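Local structure of DTDP-4-dehydrorhamnose reductase, rfbD ortholog (Clostridium acetobutylicum, 1VL0) at residues T74-C79 against S135-T140; K88-G93 against K139-G144. The protein probably reduces dTDP-6-deoxy-L-lyxo-4-hexulose (dTDP-4-dehydrorhamnose) to dTDP-L-rhamnose with a nicotinamide cofactor, in the last step of dTDP-L-rhamnose biosynthesis. All blocks are in the same frame, centred on the assembly; numbering follows the deposited sequence.

Overall arrangement
Both contacts are buried and both use helix 136-151, which carries the YxxxK motif of the short-chain dehydrogenase/reductase family; their centres lie about 10 Å apart. Contact 1 takes the first turn of that helix and sets it against the loop and short helix at 74-79, whereas contact 2 takes the next turn and lays it along helix 83-104, which follows helix 76-81 in the chain. The chemistry shifts accordingly. Around Y137 the packing is mainly apolar and aromatic, with one bridging water; between the two long helices, backbones approach closely and a hydrogen bond from a side-chain amide joins them. The contacts meet where Y137 CD1 packs on N90 ND2, at 3.8 Å, and both reach the cofactor NAI.

Contact 1. Residues T74-C79 against S135-T140; sequences TAVDKC and SAYGKT. With NAI (1,4-dihydronicotinamide adenine dinucleotide), chain D.
Y137, the tyrosine of the YxxxK motif, lines the nicotinamide end of the cofactor pocket with T74, while V76 and C79 pack beside it, a worked example of how the short-chain dehydrogenase/reductase fold holds a long aromatic side chain on course. CG of Y137 lies trans to the backbone N (chi1 176°), which sends the ring out from the first turn of helix 136-151, past the 74-79 segment, to the ribose. V76 covers one face of the ring: its CG2 sits 4.2 Å from the ring centroid, 27° off the normal, a CH-pi contact in which the two side chains meet at about a right angle. C79 approaches the base of the same residue instead, its SG 4.0 Å from Y137 CB in an oblique cysteine sulfur-aromatic contact, while its CB packs on A136 CB. Nearer the hydroxyl end, T74 CA lies 4.0 Å from Y137 CE1. Y115 adds an edge-to-face ring contact from outside the two segments.

The backbones are joined through water. One molecule donates to V76 O and accepts from Y137 N at 3.0 Å, serving an amide in the first turn of the helix. A second such amide is met by the N-cap, since S135 OG accepts from G138 N at 2.9 Å.

At the far end, Y137 OH is hydrogen-bonded to NAI O2D at 2.8 Å, and the ribose oxygen lies near the plane of the ring. The T74 methyl, CG2, lies against the same ribose, nearest C2D, and OG1 makes a weak bond to the pyrophosphate oxygen O1A. With apolar atoms against the ring and polarity concentrated at the hydroxyl, packing probably fixes the ring, while the bond to O2D sets the hydroxyl beside ribose and dihydronicotinamide.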
ATOM      1  N   THR A  74      24.281   0.120  -6.896  1.00 50.11           N
ATOM      2  CA  THR A  74      24.546   1.315  -6.103  1.00 51.72           C
ATOM      3  C   THR A  74      25.333   2.381  -6.825  1.00 53.73           C
ATOM      4  O   THR A  74      25.461   3.469  -6.292  1.00 53.93           O
ATOM      5  CB  THR A  74      25.270   0.963  -4.781  1.00 53.10           C
ATOM      6  OG1 THR A  74      26.410   0.110  -5.003  1.00 50.09           O
ATOM      7  CG2 THR A  74      24.371   0.138  -3.908  1.00 51.90           C
ATOM      8  N   ALA A  75      25.873   2.078  -8.005  1.00 53.58           N
ATOM      9  CA  ALA A  75      26.462   3.117  -8.852  1.00 53.02           C
ATOM     10  C   ALA A  75      25.361   4.111  -9.266  1.00 51.32           C
ATOM     11  O   ALA A  75      24.629   3.906 -10.246  1.00 50.88           O
ATOM     12  CB  ALA A  75      27.159   2.507 -10.083  1.00 52.99           C
ATOM     13  N   VAL A  76      25.262   5.203  -8.513  1.00 50.14           N
ATOM     14  CA  VAL A  76      24.132   6.133  -8.633  1.00 50.87           C
ATOM     15  C   VAL A  76      24.062   6.796 -10.000  1.00 50.18           C
ATOM     16  O   VAL A  76      22.986   6.865 -10.603  1.00 48.49           O
ATOM     17  CB  VAL A  76      24.152   7.201  -7.502  1.00 52.85           C
ATOM     18  CG1 VAL A  76      23.191   8.335  -7.778  1.00 56.03           C
ATOM     19  CG2 VAL A  76      23.846   6.555  -6.173  1.00 54.14           C
ATOM     20  N   ASP A  77      25.187   7.285 -10.496  1.00 51.26           N
ATOM     21  CA  ASP A  77      25.204   7.959 -11.798  1.00 52.31           C
ATOM     22  C   ASP A  77      24.949   6.964 -12.907  1.00 50.15           C
ATOM     23  O   ASP A  77      24.235   7.277 -13.845  1.00 51.73           O
ATOM     24  CB  ASP A  77      26.544   8.694 -12.026  1.00 53.95           C
ATOM     25  CG  ASP A  77      26.759   9.844 -11.038  1.00 60.66           C
ATOM     26  OD1 ASP A  77      25.836  10.687 -10.879  1.00 58.35           O
ATOM     27  OD2 ASP A  77      27.808   9.987 -10.378  1.00 67.17           O
ATOM     28  N   LYS A  78      25.535   5.770 -12.808  1.00 49.37           N
ATOM     29  CA  LYS A  78      25.321   4.712 -13.814  1.00 50.18           C
ATOM     30  C   LYS A  78      23.865   4.225 -13.893  1.00 48.87           C
ATOM     31  O   LYS A  78      23.442   3.744 -14.936  1.00 48.74           O
ATOM     32  CB  LYS A  78      26.268   3.505 -13.580  1.00 51.69           C
ATOM     33  CG  LYS A  78      27.582   3.560 -14.363  1.00 59.50           C
ATOM     34  N   CYS A  79      23.107   4.326 -12.801  1.00 47.30           N
ATOM     35  CA  CYS A  79      21.674   3.972 -12.838  1.00 45.38           C
ATOM     36  C   CYS A  79      20.891   4.823 -13.840  1.00 43.49           C
ATOM     37  O   CYS A  79      19.942   4.345 -14.459  1.00 42.41           O
ATOM     38  CB  CYS A  79      21.024   4.106 -11.444  1.00 43.03           C
ATOM     39  SG  CYS A  79      21.529   2.854 -10.250  1.00 44.46           S
ATOM     40  N   SER A 135      15.998  10.599  -8.537  1.00 39.19           N
ATOM     41  CA  SER A 135      17.021   9.886  -9.278  1.00 38.03           C
ATOM     42  C   SER A 135      16.511   8.510  -9.697  1.00 36.72           C
ATOM     43  O   SER A 135      15.582   7.987  -9.070  1.00 37.36           O
ATOM     44  CB  SER A 135      18.261   9.754  -8.398  1.00 39.14           C
ATOM     45  OG  SER A 135      18.050   8.931  -7.265  1.00 38.76           O
ATOM     46  N   ALA A 136      17.124   7.917 -10.721  1.00 36.69           N
ATOM     47  CA  ALA A 136      16.856   6.479 -11.063  1.00 37.91           C
ATOM     48  C   ALA A 136      17.172   5.526  -9.918  1.00 37.81           C
ATOM     49  O   ALA A 136      16.455   4.570  -9.639  1.00 36.33           O
ATOM     50  CB  ALA A 136      17.636   6.070 -12.284  1.00 40.29           C
ATOM     51  N   TYR A 137      18.302   5.751  -9.275  1.00 38.21           N
ATOM     52  CA  TYR A 137      18.653   4.952  -8.132  1.00 35.77           C
ATOM     53  C   TYR A 137      17.545   5.028  -7.087  1.00 36.49           C
ATOM     54  O   TYR A 137      17.054   4.016  -6.615  1.00 34.42           O
ATOM     55  CB  TYR A 137      19.973   5.434  -7.546  1.00 36.16           C
ATOM     56  CG  TYR A 137      20.363   4.714  -6.279  1.00 31.73           C
ATOM     57  CD1 TYR A 137      20.625   3.345  -6.290  1.00 36.11           C
ATOM     58  CD2 TYR A 137      20.446   5.386  -5.077  1.00 34.14           C
ATOM     59  CE1 TYR A 137      20.966   2.694  -5.131  1.00 34.84           C
ATOM     60  CE2 TYR A 137      20.793   4.738  -3.888  1.00 37.61           C
ATOM     61  CZ  TYR A 137      21.040   3.419  -3.905  1.00 37.29           C
ATOM     62  OH  TYR A 137      21.388   2.798  -2.721  1.00 40.79           O
ATOM     63  N   GLY A 138      17.134   6.242  -6.722  1.00 35.88           N
ATOM     64  CA  GLY A 138      16.106   6.374  -5.699  1.00 35.06           C
ATOM     65  C   GLY A 138      14.756   5.776  -6.095  1.00 34.10           C
ATOM     66  O   GLY A 138      14.051   5.154  -5.297  1.00 33.46           O
ATOM     67  N   LYS A 139      14.382   5.990  -7.342  1.00 33.64           N
ATOM     68  CA  LYS A 139      13.087   5.550  -7.842  1.00 34.79           C
ATOM     69  C   LYS A 139      13.011   4.028  -7.857  1.00 31.34           C
ATOM     70  O   LYS A 139      12.028   3.453  -7.440  1.00 29.99           O
ATOM     71  CB  LYS A 139      12.856   6.122  -9.249  1.00 36.22           C
ATOM     72  CG  LYS A 139      11.686   5.485 -10.023  1.00 46.12           C
ATOM     73  CD  LYS A 139      10.304   5.623  -9.305  1.00 50.79           C
ATOM     74  CE  LYS A 139       9.166   5.082 -10.201  1.00 49.06           C
ATOM     75  NZ  LYS A 139       7.785   5.354  -9.638  1.00 49.61           N
ATOM     76  N   THR A 140      14.069   3.398  -8.339  1.00 32.89           N
ATOM     77  CA  THR A 140      14.138   1.912  -8.396  1.00 31.53           C
ATOM     78  C   THR A 140      14.231   1.255  -7.029  1.00 32.69           C
ATOM     79  O   THR A 140      13.644   0.216  -6.813  1.00 33.41           O
ATOM     80  CB  THR A 140      15.321   1.440  -9.267  1.00 32.83           C
ATOM     81  OG1 THR A 140      16.590   1.894  -8.726  1.00 34.08           O
ATOM     82  CG2 THR A 140      15.198   1.999 -10.700  1.00 34.12           C
TER
HETATM   83  PA  NAI D 300      27.914  -3.206  -2.072  0.50 41.38           P
HETATM   84  O1A NAI D 300      27.912  -2.482  -3.389  0.50 39.89           O
HETATM   85  O2A NAI D 300      29.200  -3.066  -1.294  0.50 22.07           O
HETATM   86  O5B NAI D 300      27.475  -4.719  -2.380  0.50 38.92           O
HETATM   87  C5B NAI D 300      26.293  -4.919  -3.130  0.50 34.22           C
HETATM   88  C4B NAI D 300      26.245  -6.329  -3.703  0.50 23.79           C
HETATM   89  O4B NAI D 300      25.266  -6.391  -4.739  0.50 22.31           O
HETATM   90  C3B NAI D 300      27.528  -6.814  -4.375  0.50 31.62           C
HETATM   91  O3B NAI D 300      28.105  -7.874  -3.636  0.50 33.56           O
HETATM   92  C2B NAI D 300      27.030  -7.260  -5.758  0.50 32.58           C
HETATM   93  O2B NAI D 300      27.785  -8.296  -6.372  0.50 40.42           O
HETATM   94  C1B NAI D 300      25.578  -7.599  -5.404  0.50 29.17           C
HETATM   95  N9A NAI D 300      24.650  -7.941  -6.498  0.50 25.84           N
HETATM   96  C8A NAI D 300      24.499  -7.232  -7.657  0.50 30.37           C
HETATM   97  N7A NAI D 300      23.586  -7.863  -8.423  0.50 32.83           N
HETATM   98  C5A NAI D 300      23.153  -8.982  -7.799  0.50 33.36           C
HETATM   99  C6A NAI D 300      22.231  -9.963  -8.171  0.50 24.76           C
HETATM  100  N6A NAI D 300      21.610  -9.912  -9.339  0.50 22.53           N
HETATM  101  N1A NAI D 300      21.979 -11.009  -7.313  0.50 27.32           N
HETATM  102  C2A NAI D 300      22.636 -11.072  -6.079  0.50 31.71           C
HETATM  103  N3A NAI D 300      23.564 -10.127  -5.723  0.50 24.65           N
HETATM  104  C4A NAI D 300      23.820  -9.066  -6.566  0.50 36.36           C
HETATM  105  O3  NAI D 300      26.639  -2.710  -1.235  0.50 40.14           O
HETATM  106  PN  NAI D 300      26.636  -1.974   0.207  0.50 39.16           P
HETATM  107  O1N NAI D 300      26.665  -2.964   1.301  0.50 20.82           O
HETATM  108  O2N NAI D 300      27.498  -0.774   0.114  0.50 29.88           O
HETATM  109  O5D NAI D 300      25.075  -1.548   0.232  0.50 42.09           O
HETATM  110  C5D NAI D 300      24.164  -2.343   0.979  0.50 37.26           C
HETATM  111  C4D NAI D 300      22.783  -1.751   0.872  0.50 41.95           C
HETATM  112  O4D NAI D 300      22.752  -0.392   1.358  0.50 37.93           O
HETATM  113  C3D NAI D 300      22.262  -1.735  -0.564  0.50 41.45           C
HETATM  114  O3D NAI D 300      20.982  -2.297  -0.485  0.50 37.29           O
HETATM  115  C2D NAI D 300      22.223  -0.262  -0.969  0.50 39.39           C
HETATM  116  O2D NAI D 300      21.206   0.146  -1.878  0.50 22.87           O
HETATM  117  C1D NAI D 300      22.037   0.395   0.404  0.50 43.27           C
HETATM  118  N1N NAI D 300      22.562   1.757   0.481  0.50 39.67           N
HETATM  119  C2N NAI D 300      23.926   1.944   0.493  0.50 38.61           C
HETATM  120  C3N NAI D 300      24.407   3.248   0.594  0.50 45.79           C
HETATM  121  C7N NAI D 300      25.838   3.550   0.264  0.50 50.89           C
HETATM  122  O7N NAI D 300      26.345   4.793   0.671  0.50 35.62           O
HETATM  123  N7N NAI D 300      26.589   2.655  -0.392  0.50 56.31           N
HETATM  124  C4N NAI D 300      23.510   4.322   0.687  0.50 44.32           C
HETATM  125  C5N NAI D 300      22.131   4.115   0.672  0.50 26.17           C
HETATM  126  C6N NAI D 300      21.688   2.800   0.565  0.50 37.81           C
HETATM  127  O   HOH W   1      20.552   7.600 -10.176  1.00 43.13           O

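Contact 2. Residues K88-G93 against K139-G144; sequences KINAIG and KTKLEG. With NAI (1,4-dihydronicotinamide adenine dinucleotide), chain D.
N90, A91 and T140 carry most of this interface, where two Rossmann-fold helices, 83-104 and 136-151, run side by side at 17° with their local axes only 7.0 Å apart. G144, having no side chain, lets the backbones come this near: its CA lies 3.7 Å from A91 CA and makes a CH···O contact with N90 O. The methyl of A91 rests on T140 O at 3.5 Å and borders E143 CB.

The N90 side chain bridges the helices. Its CG lies opposite the carbonyl carbon (chi1 -71°), which lays the amide across T140 and the bent chain of K141, whose CD touches N90 CG. ND2 donates to T140 OG1 at 3.1 Å, nearly straight (162°) and in the amide plane; OD1 accepts from H73 N, so the amide is gripped at both ends. T140 OG1 also reaches back to the A136 and Y137 carbonyls, its one proton unassigned.

Helix 83-104 widens here into a pi-type turn, and N90 O accepts from a water (3.0 Å), resembling the asparagine-water-lysine link of classical short-chain dehydrogenases. With four acceptors around three protons, K141 NZ probably shares at least one: I111 O, NAI O2D, NAI O3D and that water, at 2.7 Å.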
ATOM      1  N   LYS A  88      15.799  -4.024 -12.522  1.00 32.59           N
ATOM      2  CA  LYS A  88      15.933  -5.457 -12.317  1.00 34.14           C
ATOM      3  C   LYS A  88      16.560  -5.770 -10.973  1.00 34.97           C
ATOM      4  O   LYS A  88      16.066  -6.633 -10.247  1.00 34.39           O
ATOM      5  CB  LYS A  88      16.781  -6.117 -13.413  1.00 34.70           C
ATOM      6  CG  LYS A  88      16.128  -6.184 -14.758  1.00 38.13           C
ATOM      7  CD  LYS A  88      17.049  -6.968 -15.732  1.00 38.24           C
ATOM      8  CE  LYS A  88      16.465  -6.956 -17.144  1.00 47.08           C
ATOM      9  NZ  LYS A  88      17.260  -7.700 -18.154  1.00 50.02           N
ATOM     10  N   ILE A  89      17.656  -5.074 -10.649  1.00 35.92           N
ATOM     11  CA  ILE A  89      18.372  -5.365  -9.425  1.00 36.23           C
ATOM     12  C   ILE A  89      17.713  -4.708  -8.222  1.00 34.69           C
ATOM     13  O   ILE A  89      17.616  -5.301  -7.170  1.00 32.60           O
ATOM     14  CB  ILE A  89      19.858  -4.928  -9.535  1.00 38.27           C
ATOM     15  CG1 ILE A  89      20.544  -5.674 -10.701  1.00 41.20           C
ATOM     16  CG2 ILE A  89      20.613  -5.255  -8.205  1.00 39.68           C
ATOM     17  CD1 ILE A  89      22.059  -5.341 -10.889  1.00 39.58           C
ATOM     18  N   ASN A  90      17.325  -3.446  -8.362  1.00 32.72           N
ATOM     19  CA  ASN A  90      16.860  -2.668  -7.213  1.00 32.84           C
ATOM     20  C   ASN A  90      15.378  -2.864  -6.881  1.00 35.10           C
ATOM     21  O   ASN A  90      14.992  -2.601  -5.746  1.00 35.64           O
ATOM     22  CB  ASN A  90      17.162  -1.174  -7.405  1.00 33.51           C
ATOM     23  CG  ASN A  90      18.635  -0.866  -7.307  1.00 38.23           C
ATOM     24  OD1 ASN A  90      19.408  -1.655  -6.780  1.00 30.57           O
ATOM     25  ND2 ASN A  90      19.042   0.289  -7.822  1.00 30.76           N
ATOM     26  N   ALA A  91      14.566  -3.317  -7.853  1.00 33.17           N
ATOM     27  CA  ALA A  91      13.128  -3.512  -7.641  1.00 33.14           C
ATOM     28  C   ALA A  91      12.654  -4.934  -7.832  1.00 31.80           C
ATOM     29  O   ALA A  91      11.982  -5.458  -6.959  1.00 33.23           O
ATOM     30  CB  ALA A  91      12.361  -2.623  -8.492  1.00 30.69           C
ATOM     31  N   ILE A  92      12.980  -5.535  -8.980  1.00 32.96           N
ATOM     32  CA  ILE A  92      12.553  -6.914  -9.296  1.00 33.59           C
ATOM     33  C   ILE A  92      13.221  -7.921  -8.368  1.00 34.38           C
ATOM     34  O   ILE A  92      12.629  -8.918  -7.989  1.00 34.65           O
ATOM     35  CB  ILE A  92      12.898  -7.295 -10.774  1.00 34.35           C
ATOM     36  CG1 ILE A  92      12.183  -6.416 -11.805  1.00 40.36           C
ATOM     37  CG2 ILE A  92      12.611  -8.787 -11.080  1.00 36.20           C
ATOM     38  CD1 ILE A  92      10.772  -6.216 -11.581  1.00 46.15           C
ATOM     39  N   GLY A  93      14.489  -7.683  -8.029  1.00 35.65           N
ATOM     40  CA  GLY A  93      15.171  -8.555  -7.076  1.00 35.34           C
ATOM     41  C   GLY A  93      14.451  -8.673  -5.755  1.00 33.50           C
ATOM     42  O   GLY A  93      14.111  -9.757  -5.322  1.00 35.40           O
ATOM     43  N   LYS A 139      14.382   5.990  -7.342  1.00 33.64           N
ATOM     44  CA  LYS A 139      13.087   5.550  -7.842  1.00 34.79           C
ATOM     45  C   LYS A 139      13.011   4.028  -7.857  1.00 31.34           C
ATOM     46  O   LYS A 139      12.028   3.453  -7.440  1.00 29.99           O
ATOM     47  CB  LYS A 139      12.856   6.122  -9.249  1.00 36.22           C
ATOM     48  CG  LYS A 139      11.686   5.485 -10.023  1.00 46.12           C
ATOM     49  CD  LYS A 139      10.304   5.623  -9.305  1.00 50.79           C
ATOM     50  CE  LYS A 139       9.166   5.082 -10.201  1.00 49.06           C
ATOM     51  NZ  LYS A 139       7.785   5.354  -9.638  1.00 49.61           N
ATOM     52  N   THR A 140      14.069   3.398  -8.339  1.00 32.89           N
ATOM     53  CA  THR A 140      14.138   1.912  -8.396  1.00 31.53           C
ATOM     54  C   THR A 140      14.231   1.255  -7.029  1.00 32.69           C
ATOM     55  O   THR A 140      13.644   0.216  -6.813  1.00 33.41           O
ATOM     56  CB  THR A 140      15.321   1.440  -9.267  1.00 32.83           C
ATOM     57  OG1 THR A 140      16.590   1.894  -8.726  1.00 34.08           O
ATOM     58  CG2 THR A 140      15.198   1.999 -10.700  1.00 34.12           C
ATOM     59  N   LYS A 141      14.981   1.851  -6.109  1.00 33.54           N
ATOM     60  CA  LYS A 141      15.026   1.355  -4.734  1.00 33.69           C
ATOM     61  C   LYS A 141      13.657   1.533  -4.083  1.00 32.64           C
ATOM     62  O   LYS A 141      13.212   0.680  -3.364  1.00 32.73           O
ATOM     63  CB  LYS A 141      16.074   2.092  -3.893  1.00 34.60           C
ATOM     64  CG  LYS A 141      17.515   1.875  -4.296  1.00 33.50           C
ATOM     65  CD  LYS A 141      17.980   0.438  -3.938  1.00 36.43           C
ATOM     66  CE  LYS A 141      18.048   0.190  -2.424  1.00 36.64           C
ATOM     67  NZ  LYS A 141      18.512  -1.201  -2.145  1.00 38.41           N
ATOM     68  N   LEU A 142      12.982   2.641  -4.329  1.00 32.65           N
ATOM     69  CA  LEU A 142      11.624   2.830  -3.776  1.00 32.81           C
ATOM     70  C   LEU A 142      10.625   1.770  -4.247  1.00 33.98           C
ATOM     71  O   LEU A 142       9.840   1.252  -3.477  1.00 31.79           O
ATOM     72  CB  LEU A 142      11.074   4.202  -4.106  1.00 35.34           C
ATOM     73  CG  LEU A 142       9.657   4.465  -3.582  1.00 36.59           C
ATOM     74  CD1 LEU A 142       9.583   4.531  -2.104  1.00 36.69           C
ATOM     75  CD2 LEU A 142       9.135   5.769  -4.162  1.00 34.75           C
ATOM     76  N   GLU A 143      10.650   1.475  -5.527  1.00 34.39           N
ATOM     77  CA  GLU A 143       9.767   0.472  -6.062  1.00 34.51           C
ATOM     78  C   GLU A 143      10.087  -0.888  -5.452  1.00 32.55           C
ATOM     79  O   GLU A 143       9.182  -1.688  -5.215  1.00 33.52           O
ATOM     80  CB  GLU A 143       9.833   0.448  -7.600  1.00 34.88           C
ATOM     81  CG  GLU A 143       9.264   1.722  -8.223  1.00 41.12           C
ATOM     82  CD  GLU A 143       7.789   1.961  -7.921  1.00 47.26           C
ATOM     83  OE1 GLU A 143       7.037   0.968  -7.591  1.00 48.41           O
ATOM     84  OE2 GLU A 143       7.376   3.142  -8.060  1.00 52.26           O
ATOM     85  N   GLY A 144      11.354  -1.118  -5.174  1.00 32.26           N
ATOM     86  CA  GLY A 144      11.779  -2.330  -4.427  1.00 29.51           C
ATOM     87  C   GLY A 144      11.080  -2.377  -3.086  1.00 32.87           C
ATOM     88  O   GLY A 144      10.531  -3.365  -2.728  1.00 31.87           O
TER
HETATM   89  PA  NAI D 300      27.914  -3.206  -2.072  0.50 41.38           P
HETATM   90  O1A NAI D 300      27.912  -2.482  -3.389  0.50 39.89           O
HETATM   91  O2A NAI D 300      29.200  -3.066  -1.294  0.50 22.07           O
HETATM   92  O5B NAI D 300      27.475  -4.719  -2.380  0.50 38.92           O
HETATM   93  C5B NAI D 300      26.293  -4.919  -3.130  0.50 34.22           C
HETATM   94  C4B NAI D 300      26.245  -6.329  -3.703  0.50 23.79           C
HETATM   95  O4B NAI D 300      25.266  -6.391  -4.739  0.50 22.31           O
HETATM   96  C3B NAI D 300      27.528  -6.814  -4.375  0.50 31.62           C
HETATM   97  O3B NAI D 300      28.105  -7.874  -3.636  0.50 33.56           O
HETATM   98  C2B NAI D 300      27.030  -7.260  -5.758  0.50 32.58           C
HETATM   99  O2B NAI D 300      27.785  -8.296  -6.372  0.50 40.42           O
HETATM  100  C1B NAI D 300      25.578  -7.599  -5.404  0.50 29.17           C
HETATM  101  N9A NAI D 300      24.650  -7.941  -6.498  0.50 25.84           N
HETATM  102  C8A NAI D 300      24.499  -7.232  -7.657  0.50 30.37           C
HETATM  103  N7A NAI D 300      23.586  -7.863  -8.423  0.50 32.83           N
HETATM  104  C5A NAI D 300      23.153  -8.982  -7.799  0.50 33.36           C
HETATM  105  C6A NAI D 300      22.231  -9.963  -8.171  0.50 24.76           C
HETATM  106  N6A NAI D 300      21.610  -9.912  -9.339  0.50 22.53           N
HETATM  107  N1A NAI D 300      21.979 -11.009  -7.313  0.50 27.32           N
HETATM  108  C2A NAI D 300      22.636 -11.072  -6.079  0.50 31.71           C
HETATM  109  N3A NAI D 300      23.564 -10.127  -5.723  0.50 24.65           N
HETATM  110  C4A NAI D 300      23.820  -9.066  -6.566  0.50 36.36           C
HETATM  111  O3  NAI D 300      26.639  -2.710  -1.235  0.50 40.14           O
HETATM  112  PN  NAI D 300      26.636  -1.974   0.207  0.50 39.16           P
HETATM  113  O1N NAI D 300      26.665  -2.964   1.301  0.50 20.82           O
HETATM  114  O2N NAI D 300      27.498  -0.774   0.114  0.50 29.88           O
HETATM  115  O5D NAI D 300      25.075  -1.548   0.232  0.50 42.09           O
HETATM  116  C5D NAI D 300      24.164  -2.343   0.979  0.50 37.26           C
HETATM  117  C4D NAI D 300      22.783  -1.751   0.872  0.50 41.95           C
HETATM  118  O4D NAI D 300      22.752  -0.392   1.358  0.50 37.93           O
HETATM  119  C3D NAI D 300      22.262  -1.735  -0.564  0.50 41.45           C
HETATM  120  O3D NAI D 300      20.982  -2.297  -0.485  0.50 37.29           O
HETATM  121  C2D NAI D 300      22.223  -0.262  -0.969  0.50 39.39           C
HETATM  122  O2D NAI D 300      21.206   0.146  -1.878  0.50 22.87           O
HETATM  123  C1D NAI D 300      22.037   0.395   0.404  0.50 43.27           C
HETATM  124  N1N NAI D 300      22.562   1.757   0.481  0.50 39.67           N
HETATM  125  C2N NAI D 300      23.926   1.944   0.493  0.50 38.61           C
HETATM  126  C3N NAI D 300      24.407   3.248   0.594  0.50 45.79           C
HETATM  127  C7N NAI D 300      25.838   3.550   0.264  0.50 50.89           C
HETATM  128  O7N NAI D 300      26.345   4.793   0.671  0.50 35.62           O
HETATM  129  N7N NAI D 300      26.589   2.655  -0.392  0.50 56.31           N
HETATM  130  C4N NAI D 300      23.510   4.322   0.687  0.50 44.32           C
HETATM  131  C5N NAI D 300      22.131   4.115   0.672  0.50 26.17           C
HETATM  132  C6N NAI D 300      21.688   2.800   0.565  0.50 37.81           C
HETATM  133  O   HOH W   2      17.185  -2.910  -3.675  1.00 36.66           O